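Local coordinates for uncharacterized protein AF_0924 (Archaeoglobus fulgidus, PDB 3DT5) that is of unknown function but is probably a membrane protein, represented here by its C-terminal domain, a mostly helical fold with a small sheet and a bound calcium ion, at residues I28-T40 and S121-K133. Sequence-based numbering, arbitrary orientation.
Sequences IPLIKAFSSYVYT and SLPEKPDWLIGYK
The last turn of helix 16-35 meets the extended C-terminal tail just before strand 130-131, where Phe34 and Leu129 share the one direct hydrogen bond between the two segments. Leu129 N donates its N-H to Phe34 O at 2.8 Å and nearly straight, 176°; the contact illustrates how a carbonyl in the last turns of a helix can be satisfied by a segment distant in sequence. Trp128 presents the edge of its ring to the same oxygen, CE3 lying 3.6 Å from Phe34 O. Beside it, Ser35 CB rests on Pro126 CG at 3.6 Å, while Ser35 OG turns back to donate to Ile31 O at 2.7 Å, from above the carbonyl plane and on the face opposite Phe34 N. With chi1 at 71°, OG sits between the backbone N and carbonyl carbon, which allows this return bond. Replacing Ser35 with glycine would probably leave Pro126 without its methylene neighbour and Ile31 O with one donor fewer. A water donates to both Ser35 O and Asp127 O, bridging the two backbones. Farther along, Leu129 CD1 meets the Tyr37 ring edge in its plane, 3.6 Å from Tyr37 CD1, and Ile130 CG2 touches the Phe34 ring edge at Phe34 CD1. Trp94 of helix 88-116 stacks on Phe34, and Asp99 of that helix accepts from Trp128 NE1, while backbone bonds from Leu129 and Gly131 to Trp83 tie the tail to strand 83-85. Contacts with Ile31, Phe34 and Ser35 on helix 16-35 and Leu98 on helix 88-116 place the tail between them.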
# COMPACT_ATOMS: atom_id res chain seq x y z
N ILE A 28 5.33 3.08 2.27
CA ILE A 28 5.71 2.08 3.27
C ILE A 28 4.52 1.66 4.17
O ILE A 28 4.26 0.47 4.32
CB ILE A 28 6.95 2.52 4.08
CG1 ILE A 28 8.16 2.59 3.12
CG2 ILE A 28 7.22 1.54 5.32
CD1 ILE A 28 9.37 3.32 3.66
N PRO A 29 3.78 2.63 4.77
CA PRO A 29 2.64 2.15 5.57
C PRO A 29 1.61 1.37 4.79
O PRO A 29 1.07 0.40 5.31
CB PRO A 29 2.02 3.41 6.19
CG PRO A 29 2.79 4.54 5.68
CD PRO A 29 3.95 4.09 4.85
N LEU A 30 1.29 1.77 3.55
CA LEU A 30 0.22 1.05 2.83
C LEU A 30 0.72 -0.35 2.42
O LEU A 30 -0.04 -1.36 2.51
CB LEU A 30 -0.17 1.84 1.55
CG LEU A 30 -1.42 1.29 0.83
CD1 LEU A 30 -2.65 1.27 1.80
CD2 LEU A 30 -1.72 2.21 -0.38
N ILE A 31 1.97 -0.42 1.95
CA ILE A 31 2.59 -1.74 1.65
C ILE A 31 2.54 -2.66 2.91
O ILE A 31 2.12 -3.85 2.80
CB ILE A 31 4.04 -1.61 1.04
CG1 ILE A 31 3.96 -0.98 -0.37
CG2 ILE A 31 4.73 -3.00 0.95
CD1 ILE A 31 5.32 -0.48 -0.92
N LYS A 32 3.02 -2.18 4.05
CA LYS A 32 2.95 -2.94 5.30
C LYS A 32 1.54 -3.39 5.68
O LYS A 32 1.35 -4.51 6.11
CB LYS A 32 3.58 -2.16 6.44
CG LYS A 32 5.11 -2.18 6.29
CD LYS A 32 5.85 -2.02 7.58
CE LYS A 32 6.08 -0.57 7.89
NZ LYS A 32 7.43 -0.24 8.54
N ALA A 33 0.56 -2.52 5.56
CA ALA A 33 -0.84 -2.88 5.88
C ALA A 33 -1.32 -4.10 5.11
O ALA A 33 -2.19 -4.82 5.61
CB ALA A 33 -1.80 -1.66 5.60
N PHE A 34 -0.80 -4.30 3.90
CA PHE A 34 -1.24 -5.44 3.06
C PHE A 34 -0.22 -6.57 2.93
O PHE A 34 -0.46 -7.51 2.20
CB PHE A 34 -1.68 -4.92 1.68
CG PHE A 34 -3.00 -4.20 1.74
CD1 PHE A 34 -4.19 -4.93 1.70
CD2 PHE A 34 -3.06 -2.82 1.94
CE1 PHE A 34 -5.44 -4.27 1.79
CE2 PHE A 34 -4.30 -2.16 2.03
CZ PHE A 34 -5.48 -2.90 1.96
N SER A 35 0.89 -6.47 3.66
CA SER A 35 1.93 -7.48 3.54
C SER A 35 2.62 -7.89 4.85
O SER A 35 3.26 -8.94 4.91
CB SER A 35 2.97 -7.04 2.50
OG SER A 35 3.74 -5.96 2.98
N SER A 36 2.52 -7.08 5.89
CA SER A 36 3.15 -7.46 7.13
C SER A 36 2.08 -7.94 8.13
O SER A 36 0.89 -7.61 8.00
CB SER A 36 4.03 -6.31 7.63
OG SER A 36 3.46 -5.65 8.72
N TYR A 37 2.45 -8.76 9.10
CA TYR A 37 1.45 -9.34 10.01
C TYR A 37 0.85 -8.37 11.04
O TYR A 37 -0.13 -8.70 11.73
CB TYR A 37 2.05 -10.54 10.74
CG TYR A 37 2.28 -11.72 9.84
CD1 TYR A 37 1.68 -11.78 8.58
CD2 TYR A 37 3.07 -12.79 10.25
CE1 TYR A 37 1.87 -12.87 7.75
CE2 TYR A 37 3.27 -13.90 9.42
CZ TYR A 37 2.65 -13.92 8.17
OH TYR A 37 2.85 -14.97 7.33
N VAL A 38 1.43 -7.19 11.15
CA VAL A 38 0.95 -6.13 12.05
C VAL A 38 -0.51 -5.74 11.78
O VAL A 38 -0.90 -5.50 10.65
CB VAL A 38 1.85 -4.89 11.96
CG1 VAL A 38 1.27 -3.73 12.76
CG2 VAL A 38 3.29 -5.25 12.46
N TYR A 39 -1.33 -5.72 12.82
CA TYR A 39 -2.74 -5.44 12.67
C TYR A 39 -3.20 -5.01 14.03
O TYR A 39 -2.80 -5.63 15.03
CB TYR A 39 -3.54 -6.70 12.24
CG TYR A 39 -5.02 -6.45 12.32
CD1 TYR A 39 -5.70 -5.80 11.27
CD2 TYR A 39 -5.75 -6.77 13.48
CE1 TYR A 39 -7.10 -5.52 11.36
CE2 TYR A 39 -7.13 -6.47 13.59
CZ TYR A 39 -7.79 -5.86 12.52
OH TYR A 39 -9.14 -5.54 12.61
N THR A 40 -4.00 -3.95 14.08
CA THR A 40 -4.51 -3.38 15.35
C THR A 40 -5.94 -3.01 15.11
O THR A 40 -6.41 -3.08 13.97
CB THR A 40 -3.78 -2.08 15.73
OG1 THR A 40 -4.08 -1.04 14.76
CG2 THR A 40 -2.28 -2.34 15.77
N SER A 121 19.41 -0.67 -2.69
CA SER A 121 19.03 -1.98 -2.22
C SER A 121 17.54 -2.12 -2.47
O SER A 121 16.72 -1.68 -1.66
CB SER A 121 19.36 -2.14 -0.73
OG SER A 121 19.14 -3.48 -0.30
N LEU A 122 17.18 -2.70 -3.62
CA LEU A 122 15.75 -2.86 -3.96
C LEU A 122 15.18 -4.12 -3.34
O LEU A 122 15.67 -5.23 -3.61
CB LEU A 122 15.46 -2.79 -5.47
CG LEU A 122 15.52 -1.44 -6.22
CD1 LEU A 122 14.88 -1.58 -7.58
CD2 LEU A 122 14.86 -0.29 -5.47
N PRO A 123 14.13 -3.96 -2.51
CA PRO A 123 13.54 -5.05 -1.75
C PRO A 123 12.81 -5.99 -2.68
O PRO A 123 12.43 -5.59 -3.76
CB PRO A 123 12.55 -4.35 -0.81
CG PRO A 123 12.22 -3.04 -1.47
CD PRO A 123 13.44 -2.67 -2.28
N GLU A 124 12.64 -7.25 -2.27
CA GLU A 124 11.87 -8.24 -3.02
C GLU A 124 10.38 -7.98 -2.81
O GLU A 124 9.98 -7.49 -1.79
CB GLU A 124 12.21 -9.65 -2.53
CG GLU A 124 13.70 -10.00 -2.70
CD GLU A 124 14.09 -10.20 -4.17
OE1 GLU A 124 14.60 -9.24 -4.82
OE2 GLU A 124 13.89 -11.33 -4.68
N LYS A 125 9.55 -8.29 -3.80
CA LYS A 125 8.12 -8.01 -3.68
C LYS A 125 7.48 -8.96 -2.66
O LYS A 125 7.69 -10.17 -2.77
CB LYS A 125 7.44 -8.20 -5.03
CG LYS A 125 5.98 -7.70 -5.02
CD LYS A 125 5.37 -7.88 -6.40
CE LYS A 125 3.86 -7.68 -6.33
NZ LYS A 125 3.41 -7.71 -7.76
N PRO A 126 6.67 -8.43 -1.71
CA PRO A 126 6.06 -9.41 -0.80
C PRO A 126 4.79 -10.05 -1.37
O PRO A 126 4.24 -9.58 -2.39
CB PRO A 126 5.71 -8.55 0.43
CG PRO A 126 5.36 -7.22 -0.15
CD PRO A 126 6.26 -7.04 -1.40
N ASP A 127 4.33 -11.12 -0.72
CA ASP A 127 3.02 -11.70 -0.98
C ASP A 127 1.99 -10.76 -0.37
O ASP A 127 2.14 -10.34 0.75
CB ASP A 127 2.92 -13.09 -0.33
CG ASP A 127 3.93 -14.06 -0.92
OD1 ASP A 127 4.27 -13.89 -2.10
OD2 ASP A 127 4.41 -14.96 -0.21
N TRP A 128 0.93 -10.45 -1.11
CA TRP A 128 -0.16 -9.63 -0.58
C TRP A 128 -1.02 -10.51 0.33
O TRP A 128 -1.35 -11.66 -0.03
CB TRP A 128 -0.98 -9.06 -1.72
CG TRP A 128 -0.15 -8.20 -2.63
CD1 TRP A 128 -0.06 -8.29 -3.99
CD2 TRP A 128 0.70 -7.11 -2.23
NE1 TRP A 128 0.79 -7.30 -4.47
CE2 TRP A 128 1.27 -6.57 -3.41
CE3 TRP A 128 1.00 -6.51 -0.99
CZ2 TRP A 128 2.13 -5.45 -3.37
CZ3 TRP A 128 1.85 -5.38 -0.96
CH2 TRP A 128 2.41 -4.88 -2.15
N LEU A 129 -1.35 -10.02 1.51
CA LEU A 129 -2.12 -10.82 2.48
C LEU A 129 -3.63 -10.57 2.23
O LEU A 129 -4.32 -9.96 3.06
CB LEU A 129 -1.72 -10.48 3.90
CG LEU A 129 -0.26 -10.88 4.24
CD1 LEU A 129 0.12 -10.41 5.58
CD2 LEU A 129 0.04 -12.39 4.14
N ILE A 130 -4.11 -11.01 1.06
CA ILE A 130 -5.47 -10.76 0.65
C ILE A 130 -6.10 -12.06 0.12
O ILE A 130 -5.40 -12.91 -0.44
CB ILE A 130 -5.55 -9.63 -0.41
CG1 ILE A 130 -4.73 -9.96 -1.69
CG2 ILE A 130 -5.17 -8.21 0.22
CD1 ILE A 130 -5.01 -8.99 -2.86
N GLY A 131 -7.41 -12.18 0.27
CA GLY A 131 -8.13 -13.40 -0.19
C GLY A 131 -9.60 -13.14 -0.36
O GLY A 131 -10.11 -12.13 0.11
N TYR A 132 -10.30 -14.02 -1.08
CA TYR A 132 -11.74 -13.97 -1.00
C TYR A 132 -12.40 -15.37 -0.93
O TYR A 132 -13.58 -15.44 -0.59
CB TYR A 132 -12.34 -13.15 -2.15
CG TYR A 132 -12.17 -13.83 -3.47
CD1 TYR A 132 -13.19 -14.62 -4.02
CD2 TYR A 132 -10.97 -13.72 -4.14
CE1 TYR A 132 -12.99 -15.27 -5.27
CE2 TYR A 132 -10.75 -14.36 -5.38
CZ TYR A 132 -11.75 -15.12 -5.94
OH TYR A 132 -11.49 -15.73 -7.14
N LYS A 133 -11.68 -16.44 -1.25
CA LYS A 133 -12.32 -17.78 -1.33
C LYS A 133 -11.91 -18.82 -0.27
O LYS A 133 -10.96 -19.60 -0.47
CB LYS A 133 -12.28 -18.37 -2.75
CG LYS A 133 -10.92 -18.41 -3.43
CD LYS A 133 -11.00 -19.41 -4.60
CE LYS A 133 -10.18 -18.96 -5.82
NZ LYS A 133 -10.60 -19.81 -7.02
O HOH W 1 3.41 -10.83 3.05